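Local structure of 6-phosphogluconate dehydrogenase NAD-binding (Dyadobacter fermentans, 4GBJ) at residues N171-F179 with D244-A252; A182-T193 with W282-A293. The protein probably binds NAD or NADP and works as an oxidoreductase of the 3-hydroxyisobutyrate dehydrogenase type, with a Rossmann-type cofactor domain followed by an all-helical domain. One frame throughout, in Å; residues are numbered along the deposited sequence.

Interaction 1: N171-F179 with D244-A252; sequences NVIKLAGNF and DINLTLQTA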
loop_
_atom_site.group_PDB
_atom_site.type_symbol
_atom_site.label_atom_id
_atom_site.label_comp_id
_atom_site.label_asym_id
_atom_site.label_seq_id
_atom_site.Cartn_x
_atom_site.Cartn_y
_atom_site.Cartn_z
ATOM N N ASN B 171 16.488 -6.802 -10.736
ATOM C CA ASN B 171 15.714 -7.976 -10.276
ATOM C C ASN B 171 15.322 -7.839 -8.826
ATOM O O ASN B 171 14.227 -8.244 -8.462
ATOM C CB ASN B 171 16.495 -9.241 -10.471
ATOM C CG ASN B 171 16.708 -9.585 -11.906
ATOM O OD1 ASN B 171 17.833 -9.704 -12.363
ATOM N ND2 ASN B 171 15.633 -9.744 -12.660
ATOM N N VAL B 172 16.178 -7.218 -8.004
ATOM C CA VAL B 172 15.856 -6.978 -6.583
ATOM C C VAL B 172 14.683 -6.009 -6.513
ATOM O O VAL B 172 13.757 -6.208 -5.714
ATOM C CB VAL B 172 17.059 -6.435 -5.749
ATOM C CG1 VAL B 172 16.640 -6.064 -4.352
ATOM C CG2 VAL B 172 18.208 -7.411 -5.715
ATOM N N ILE B 173 14.683 -4.988 -7.384
ATOM C CA ILE B 173 13.615 -3.973 -7.348
ATOM C C ILE B 173 12.286 -4.633 -7.727
ATOM O O ILE B 173 11.284 -4.333 -7.132
ATOM C CB ILE B 173 13.902 -2.723 -8.232
ATOM C CG1 ILE B 173 15.269 -2.085 -7.942
ATOM C CG2 ILE B 173 12.784 -1.656 -8.113
ATOM C CD1 ILE B 173 15.467 -1.678 -6.480
ATOM N N LYS B 174 12.288 -5.504 -8.736
ATOM C CA LYS B 174 11.088 -6.184 -9.217
ATOM C C LYS B 174 10.475 -7.059 -8.108
ATOM O O LYS B 174 9.270 -6.969 -7.866
ATOM C CB LYS B 174 11.430 -7.019 -10.439
ATOM C CG LYS B 174 10.283 -7.848 -10.989
ATOM C CD LYS B 174 9.037 -7.047 -11.322
ATOM C CE LYS B 174 8.041 -7.927 -12.029
ATOM N NZ LYS B 174 6.771 -7.250 -12.288
ATOM N N LEU B 175 11.309 -7.857 -7.435
ATOM C CA LEU B 175 10.878 -8.694 -6.313
ATOM C C LEU B 175 10.311 -7.832 -5.204
ATOM O O LEU B 175 9.257 -8.163 -4.682
ATOM C CB LEU B 175 12.042 -9.557 -5.772
ATOM C CG LEU B 175 12.579 -10.648 -6.733
ATOM C CD1 LEU B 175 13.717 -11.401 -6.106
ATOM C CD2 LEU B 175 11.471 -11.530 -7.234
ATOM N N ALA B 176 10.955 -6.698 -4.894
ATOM C CA ALA B 176 10.483 -5.786 -3.871
ATOM C C ALA B 176 9.114 -5.190 -4.238
ATOM O O ALA B 176 8.246 -5.072 -3.359
ATOM C CB ALA B 176 11.489 -4.659 -3.652
ATOM N N GLY B 177 8.938 -4.837 -5.518
ATOM C CA GLY B 177 7.684 -4.308 -6.025
ATOM C C GLY B 177 6.555 -5.303 -5.873
ATOM O O GLY B 177 5.505 -4.947 -5.324
ATOM N N ASN B 178 6.798 -6.568 -6.297
ATOM C CA ASN B 178 5.826 -7.674 -6.197
ATOM C C ASN B 178 5.533 -8.040 -4.733
ATOM O O ASN B 178 4.403 -8.359 -4.411
ATOM C CB ASN B 178 6.295 -8.913 -6.958
ATOM C CG ASN B 178 6.045 -8.881 -8.451
ATOM O OD1 ASN B 178 5.513 -7.916 -9.021
ATOM N ND2 ASN B 178 6.416 -9.960 -9.113
ATOM N N PHE B 179 6.526 -7.936 -3.877
ATOM C CA PHE B 179 6.367 -8.131 -2.430
ATOM C C PHE B 179 5.427 -7.080 -1.871
ATOM O O PHE B 179 4.542 -7.424 -1.108
ATOM C CB PHE B 179 7.729 -8.109 -1.712
ATOM C CG PHE B 179 7.700 -7.716 -0.263
ATOM C CD1 PHE B 179 7.252 -8.605 0.710
ATOM C CD2 PHE B 179 8.108 -6.450 0.137
ATOM C CE1 PHE B 179 7.264 -8.243 2.042
ATOM C CE2 PHE B 179 8.067 -6.075 1.469
ATOM C CZ PHE B 179 7.662 -6.966 2.414
ATOM N N ASP B 244 7.083 -16.434 -6.590
ATOM C CA ASP B 244 7.638 -15.090 -6.475
ATOM C C ASP B 244 8.001 -14.717 -5.032
ATOM O O ASP B 244 9.097 -14.191 -4.817
ATOM C CB ASP B 244 6.714 -14.017 -7.090
ATOM C CG ASP B 244 6.870 -13.820 -8.609
ATOM O OD1 ASP B 244 7.788 -14.478 -9.226
ATOM O OD2 ASP B 244 6.131 -12.963 -9.179
ATOM N N ILE B 245 7.146 -14.987 -4.057
ATOM C CA ILE B 245 7.497 -14.654 -2.679
ATOM C C ILE B 245 8.705 -15.494 -2.199
ATOM O O ILE B 245 9.493 -15.000 -1.414
ATOM C CB ILE B 245 6.296 -14.748 -1.718
ATOM C CG1 ILE B 245 6.526 -13.961 -0.466
ATOM C CG2 ILE B 245 5.915 -16.183 -1.370
ATOM C CD1 ILE B 245 6.590 -12.413 -0.677
ATOM N N ASN B 246 8.834 -16.727 -2.635
ATOM C CA ASN B 246 9.989 -17.561 -2.302
ATOM C C ASN B 246 11.270 -17.023 -2.904
ATOM O O ASN B 246 12.309 -17.116 -2.230
ATOM C CB ASN B 246 9.799 -19.003 -2.713
ATOM C CG ASN B 246 8.894 -19.778 -1.761
ATOM O OD1 ASN B 246 8.737 -19.453 -0.589
ATOM N ND2 ASN B 246 8.250 -20.820 -2.232
ATOM N N LEU B 247 11.222 -16.392 -4.124
ATOM C CA LEU B 247 12.418 -15.745 -4.703
ATOM C C LEU B 247 12.833 -14.581 -3.785
ATOM O O LEU B 247 14.002 -14.382 -3.526
ATOM C CB LEU B 247 12.147 -15.209 -6.120
ATOM C CG LEU B 247 11.892 -16.206 -7.270
ATOM C CD1 LEU B 247 11.695 -15.480 -8.536
ATOM C CD2 LEU B 247 13.048 -17.184 -7.441
ATOM N N THR B 248 11.853 -13.806 -3.303
ATOM C CA THR B 248 12.101 -12.687 -2.398
ATOM C C THR B 248 12.728 -13.171 -1.087
ATOM O O THR B 248 13.700 -12.576 -0.598
ATOM C CB THR B 248 10.797 -11.949 -2.176
ATOM O OG1 THR B 248 10.366 -11.463 -3.446
ATOM C CG2 THR B 248 10.915 -10.832 -1.127
ATOM N N LEU B 249 12.145 -14.193 -0.488
ATOM C CA LEU B 249 12.672 -14.726 0.764
ATOM C C LEU B 249 14.088 -15.254 0.595
ATOM O O LEU B 249 14.919 -15.016 1.470
ATOM C CB LEU B 249 11.767 -15.803 1.326
ATOM C CG LEU B 249 10.440 -15.282 1.872
ATOM C CD1 LEU B 249 9.384 -16.417 1.952
ATOM C CD2 LEU B 249 10.652 -14.634 3.258
ATOM N N GLN B 250 14.380 -15.928 -0.531
ATOM C CA GLN B 250 15.750 -16.406 -0.771
ATOM C C GLN B 250 16.697 -15.248 -0.919
ATOM O O GLN B 250 17.817 -15.296 -0.416
ATOM C CB GLN B 250 15.822 -17.284 -2.024
ATOM C CG GLN B 250 17.181 -17.980 -2.227
ATOM C CD GLN B 250 17.487 -18.950 -1.078
ATOM O OE1 GLN B 250 16.672 -19.838 -0.791
ATOM N NE2 GLN B 250 18.652 -18.819 -0.364
ATOM N N THR B 251 16.291 -14.249 -1.718
ATOM C CA THR B 251 17.102 -13.069 -1.983
ATOM C C THR B 251 17.409 -12.338 -0.665
ATOM O O THR B 251 18.556 -11.955 -0.424
ATOM C CB THR B 251 16.373 -12.171 -3.000
ATOM O OG1 THR B 251 16.298 -12.897 -4.215
ATOM C CG2 THR B 251 17.065 -10.853 -3.231
ATOM N N ALA B 252 16.397 -12.144 0.178
ATOM C CA ALA B 252 16.597 -11.427 1.435
ATOM C C ALA B 252 17.490 -12.261 2.382
ATOM O O ALA B 252 18.428 -11.735 2.974
ATOM C CB ALA B 252 15.239 -11.077 2.074
HETATM O O HOH W 1 7.984 -10.831 -4.329
#
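Leu175 is the knob of this contact: its side chain drops into a hole formed by Asp244, Leu247, Thr248 and Thr251 of the other helix. CG lies anti to the carbonyl carbon (chi1 -66°), which points the branch into the hole, and its two methyls reach different walls. Leu175 CD2 rests on Leu247 CB at 3.9 Å, the two side chains crossing at about a right angle, while Leu175 CD1 comes within 3.5 Å of Thr251 OG1. Nearer the backbone, Leu175 CB and Thr248 OG1 lie 3.4 Å apart as the two side chains run past one another in opposite directions. One turn further on, the Phe179 ring meets Ile245 edge-on, CD1 against CD1, and at the far end Val172 brushes the methyl of Thr251.

These residues belong to two long helices, 169-197 and 238-254, whose local axes approach to 9.5 Å at an angle of 124°. Helix 169-197 opens the helical domain that follows the Rossmann domain, and it carries Lys174, predicted to be the active-site lysine. That residue faces Thr98 and strand 117-124, with its NZ hydrogen-bonded to the carbonyl of Ile123.

Of the polar groups, one pair is linked by water and one hydroxyl is turned back on its own helix. Water 1 donates to Leu175 O at 3.0 Å and is hydrogen-bonded to Thr248 OG1 at 2.6 Å, bridging the helices beside the knob. Thr251 OG1 donates to Leu247 O in its own helix (2.8 Å), reaching it from the opposite face to Thr251 N, which fixes the hydroxyl's rotation; Leu175 CD1 packs against that oxygen. Toward the N-terminal end of 244-252, Asn178 ND2 stands 3.0 Å from Asp244 OD2, the amide and carboxylate planes 30° apart.

Interaction 2: A182-T193 with W282-A293; sequences ACSLEMMGEAFT and WGALALGASDDA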
loop_
_atom_site.group_PDB
_atom_site.type_symbol
_atom_site.label_atom_id
_atom_site.label_comp_id
_atom_site.label_asym_id
_atom_site.label_seq_id
_atom_site.Cartn_x
_atom_site.Cartn_y
_atom_site.Cartn_z
ATOM N N ALA B 182 1.821 -7.816 -2.885
ATOM C CA ALA B 182 1.325 -8.935 -2.068
ATOM C C ALA B 182 0.985 -8.455 -0.656
ATOM O O ALA B 182 -0.059 -8.868 -0.110
ATOM C CB ALA B 182 2.342 -10.069 -2.018
ATOM N N CYS B 183 1.811 -7.576 -0.074
ATOM C CA CYS B 183 1.493 -6.966 1.232
ATOM C C CYS B 183 0.218 -6.128 1.161
ATOM O O CYS B 183 -0.545 -6.105 2.111
ATOM C CB CYS B 183 2.643 -6.108 1.736
ATOM S SG CYS B 183 4.102 -7.031 2.209
ATOM N N SER B 184 0.011 -5.425 0.065
ATOM C CA SER B 184 -1.189 -4.577 -0.120
ATOM C C SER B 184 -2.406 -5.438 -0.141
ATOM O O SER B 184 -3.403 -5.109 0.482
ATOM C CB SER B 184 -1.052 -3.742 -1.395
ATOM O OG SER B 184 0.151 -2.995 -1.272
ATOM N N LEU B 185 -2.331 -6.571 -0.847
ATOM C CA LEU B 185 -3.428 -7.528 -0.859
ATOM C C LEU B 185 -3.740 -8.073 0.537
ATOM O O LEU B 185 -4.897 -8.179 0.926
ATOM C CB LEU B 185 -3.090 -8.708 -1.753
ATOM C CG LEU B 185 -3.249 -8.438 -3.274
ATOM C CD1 LEU B 185 -2.412 -9.470 -4.075
ATOM C CD2 LEU B 185 -4.699 -8.495 -3.675
ATOM N N GLU B 186 -2.696 -8.446 1.272
ATOM C CA GLU B 186 -2.867 -8.998 2.597
ATOM C C GLU B 186 -3.449 -7.958 3.578
ATOM O O GLU B 186 -4.352 -8.299 4.330
ATOM C CB GLU B 186 -1.533 -9.574 3.117
ATOM C CG GLU B 186 -1.580 -9.962 4.574
ATOM C CD GLU B 186 -2.509 -11.091 4.911
ATOM O OE1 GLU B 186 -2.827 -11.235 6.110
ATOM O OE2 GLU B 186 -2.783 -11.932 4.023
HETATM N N MSE B 187 -2.935 -6.733 3.622
HETATM C CA MSE B 187 -3.436 -5.765 4.601
HETATM C C MSE B 187 -4.914 -5.417 4.292
HETATM O O MSE B 187 -5.686 -5.202 5.210
HETATM C CB MSE B 187 -2.565 -4.506 4.671
HETATM C CG MSE B 187 -2.649 -3.586 3.396
HETATM SE SE MSE B 187 -1.498 -2.029 3.563
HETATM C CE MSE B 187 0.208 -2.720 3.079
HETATM N N MSE B 188 -5.303 -5.393 3.001
HETATM C CA MSE B 188 -6.705 -5.179 2.618
HETATM C C MSE B 188 -7.585 -6.393 3.028
HETATM O O MSE B 188 -8.677 -6.200 3.551
HETATM C CB MSE B 188 -6.847 -4.885 1.139
HETATM C CG MSE B 188 -6.442 -3.473 0.833
HETATM SE SE MSE B 188 -6.736 -2.848 -0.971
HETATM C CE MSE B 188 -5.481 -3.833 -2.006
ATOM N N GLY B 189 -7.096 -7.604 2.842
ATOM C CA GLY B 189 -7.807 -8.790 3.329
ATOM C C GLY B 189 -8.091 -8.719 4.825
ATOM O O GLY B 189 -9.224 -8.900 5.279
ATOM N N GLU B 190 -7.075 -8.353 5.597
ATOM C CA GLU B 190 -7.199 -8.224 7.048
ATOM C C GLU B 190 -8.145 -7.132 7.424
ATOM O O GLU B 190 -9.047 -7.335 8.246
ATOM C CB GLU B 190 -5.821 -7.952 7.704
ATOM C CG GLU B 190 -4.893 -9.162 7.605
ATOM C CD GLU B 190 -3.554 -9.014 8.317
ATOM O OE1 GLU B 190 -3.515 -8.272 9.306
ATOM O OE2 GLU B 190 -2.533 -9.579 7.866
ATOM N N ALA B 191 -7.932 -5.953 6.839
ATOM C CA ALA B 191 -8.729 -4.765 7.142
ATOM C C ALA B 191 -10.157 -4.930 6.700
ATOM O O ALA B 191 -11.060 -4.640 7.494
ATOM C CB ALA B 191 -8.119 -3.526 6.492
ATOM N N PHE B 192 -10.394 -5.475 5.483
ATOM C CA PHE B 192 -11.772 -5.630 4.975
ATOM C C PHE B 192 -12.534 -6.708 5.675
ATOM O O PHE B 192 -13.737 -6.534 5.880
ATOM C CB PHE B 192 -11.819 -5.866 3.480
ATOM C CG PHE B 192 -11.281 -4.810 2.525
ATOM C CD1 PHE B 192 -10.743 -3.610 3.000
ATOM C CD2 PHE B 192 -11.292 -5.028 1.154
ATOM C CE1 PHE B 192 -10.205 -2.670 2.127
ATOM C CE2 PHE B 192 -10.777 -4.066 0.274
ATOM C CZ PHE B 192 -10.202 -2.907 0.771
ATOM N N THR B 193 -11.842 -7.753 6.181
ATOM C CA THR B 193 -12.442 -8.810 7.005
ATOM C C THR B 193 -12.799 -8.275 8.365
ATOM O O THR B 193 -13.870 -8.608 8.853
ATOM C CB THR B 193 -11.500 -10.041 7.080
ATOM O OG1 THR B 193 -11.368 -10.516 5.757
ATOM C CG2 THR B 193 -12.043 -11.158 7.957
ATOM N N TRP B 282 -3.726 -14.922 -8.169
ATOM C CA TRP B 282 -2.803 -14.794 -7.038
ATOM C C TRP B 282 -3.342 -13.833 -5.978
ATOM O O TRP B 282 -2.998 -14.001 -4.828
ATOM C CB TRP B 282 -1.406 -14.380 -7.494
ATOM C CG TRP B 282 -1.260 -12.918 -7.768
ATOM C CD1 TRP B 282 -1.924 -12.183 -8.707
ATOM C CD2 TRP B 282 -0.258 -12.059 -7.216
ATOM N NE1 TRP B 282 -1.437 -10.901 -8.726
ATOM C CE2 TRP B 282 -0.404 -10.798 -7.833
ATOM C CE3 TRP B 282 0.746 -12.228 -6.250
ATOM C CZ2 TRP B 282 0.412 -9.702 -7.512
ATOM C CZ3 TRP B 282 1.521 -11.135 -5.896
ATOM C CH2 TRP B 282 1.325 -9.876 -6.502
ATOM N N GLY B 283 -4.248 -12.922 -6.346
ATOM C CA GLY B 283 -4.947 -12.059 -5.406
ATOM C C GLY B 283 -5.686 -12.820 -4.322
ATOM O O GLY B 283 -5.950 -12.278 -3.244
ATOM N N ALA B 284 -6.042 -14.106 -4.589
ATOM C CA ALA B 284 -6.754 -14.930 -3.612
ATOM C C ALA B 284 -5.940 -15.202 -2.372
ATOM O O ALA B 284 -6.479 -15.759 -1.439
ATOM C CB ALA B 284 -7.192 -16.243 -4.257
ATOM N N LEU B 285 -4.672 -14.741 -2.273
ATOM C CA LEU B 285 -3.938 -14.864 -1.009
ATOM C C LEU B 285 -4.760 -14.136 0.089
ATOM O O LEU B 285 -4.714 -14.516 1.277
ATOM C CB LEU B 285 -2.501 -14.295 -1.117
ATOM C CG LEU B 285 -2.382 -12.759 -1.190
ATOM C CD1 LEU B 285 -2.308 -12.117 0.186
ATOM C CD2 LEU B 285 -1.183 -12.353 -2.027
ATOM N N ALA B 286 -5.508 -13.076 -0.317
ATOM C CA ALA B 286 -6.318 -12.269 0.600
ATOM C C ALA B 286 -7.490 -13.048 1.257
ATOM O O ALA B 286 -8.027 -12.562 2.263
ATOM C CB ALA B 286 -6.839 -11.026 -0.102
ATOM N N LEU B 287 -7.867 -14.239 0.712
ATOM C CA LEU B 287 -8.872 -15.114 1.306
ATOM C C LEU B 287 -8.437 -15.712 2.597
ATOM O O LEU B 287 -9.311 -16.126 3.346
ATOM C CB LEU B 287 -9.306 -16.267 0.371
ATOM C CG LEU B 287 -10.306 -15.926 -0.688
ATOM C CD1 LEU B 287 -10.620 -17.145 -1.538
ATOM C CD2 LEU B 287 -11.640 -15.433 -0.060
ATOM N N GLY B 288 -7.134 -15.790 2.887
ATOM C CA GLY B 288 -6.683 -16.360 4.166
ATOM C C GLY B 288 -7.238 -15.642 5.385
ATOM O O GLY B 288 -7.550 -16.265 6.398
ATOM N N ALA B 289 -7.362 -14.329 5.300
ATOM C CA ALA B 289 -7.897 -13.519 6.418
ATOM C C ALA B 289 -9.358 -13.887 6.669
ATOM O O ALA B 289 -9.787 -13.855 7.814
ATOM C CB ALA B 289 -7.787 -12.025 6.107
ATOM N N SER B 290 -10.104 -14.247 5.581
ATOM C CA SER B 290 -11.511 -14.654 5.641
ATOM C C SER B 290 -11.601 -16.027 6.271
ATOM O O SER B 290 -12.408 -16.226 7.177
ATOM C CB SER B 290 -12.148 -14.638 4.260
ATOM O OG SER B 290 -12.205 -13.306 3.780
ATOM N N ASP B 291 -10.703 -16.935 5.856
ATOM C CA ASP B 291 -10.577 -18.268 6.452
ATOM C C ASP B 291 -10.347 -18.212 7.946
ATOM O O ASP B 291 -11.040 -18.865 8.690
ATOM C CB ASP B 291 -9.418 -19.038 5.842
ATOM C CG ASP B 291 -9.519 -19.295 4.386
ATOM O OD1 ASP B 291 -10.666 -19.374 3.875
ATOM O OD2 ASP B 291 -8.458 -19.530 3.750
ATOM N N ASP B 292 -9.383 -17.437 8.376
ATOM C CA ASP B 292 -9.032 -17.295 9.800
ATOM C C ASP B 292 -10.096 -16.680 10.620
ATOM O O ASP B 292 -10.163 -16.984 11.803
ATOM C CB ASP B 292 -7.788 -16.447 10.008
ATOM C CG ASP B 292 -6.518 -17.030 9.460
ATOM O OD1 ASP B 292 -6.530 -18.208 9.093
ATOM O OD2 ASP B 292 -5.476 -16.320 9.493
ATOM N N ALA B 293 -10.931 -15.845 10.035
ATOM C CA ALA B 293 -12.045 -15.224 10.729
ATOM C C ALA B 293 -13.356 -16.037 10.602
ATOM O O ALA B 293 -14.401 -15.513 10.954
ATOM C CB ALA B 293 -12.252 -13.802 10.203
HETATM O O HOH W 2 -5.156 -13.020 3.737
HETATM O O HOH W 3 -10.301 -11.380 2.940
#
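Leu185 and Leu285 meet at about a right angle, with Leu185 CD1 3.7 Å from Leu285 CD2. Leu285 takes a less common conformation, CG lodged between its backbone N and carbonyl carbon (chi1 72°), and its two methyls part company: CD2 turns to Leu185, CD1 goes to the backbone N of Glu186 and the carboxylate beyond it. Leu185 CD1 also touches Gly283 CA at 3.9 Å and lies over one face of the Trp282 indole. Trp282 CZ3 packs against Ala182 CB at 4.1 Å.

Small residues let the backbones close in further along. Gly189 lies against Ala286, and Ala289 CB sits 3.5 Å from Gly189 O. The short helix 288-292 runs 34° from the local axis of its partner, so the C-terminal part of the chain lies lengthwise along helix 169-197 within the helical domain.

At the far end Thr193 divides its branches: its methyl presses tightly on Ala293 CB, while OG1 donates to Gly189 O at 2.7 Å, approaching from the opposite face to Thr193 N. Water 3 donates to Thr193 OG1 and Ala286 O and is also hydrogen-bonded to Ser290 OG. Glu186 bends at chi2 (65°) to bring its carboxylate back over Leu285, where OE2 accepts from water 2 at 2.6 Å; that water also donates to Leu285 O. Glu186 OE1 forms a salt bridge with Arg268 and stands only 2.4 Å from Glu190 OE2, which accepts from Phe261 N of the second subunit. Two carboxylate oxygens so close suggest that one acid holds a proton here, probably helped by burial at the subunit interface, with waters mediating the polar links between the segments.

In the fold
From the N terminus the chain first builds the Rossmann-type domain, then enters helix 169-197, which supplies the first segment of both contacts. Interaction 1 closes a largely helical loop of 64 residues when helix 238-254 returns to the start of that helix, next to the Rossmann domain. The chain goes on through helix 260-274, and interaction 2 closes an 88-residue loop as the C-terminal 282-293 comes back to the later half of the same helix. The segments alternate, so the two loops cross. The contact centres are 19 Å apart, yet Asn178 O touches the Trp282 ring, and both contacts reach the second subunit.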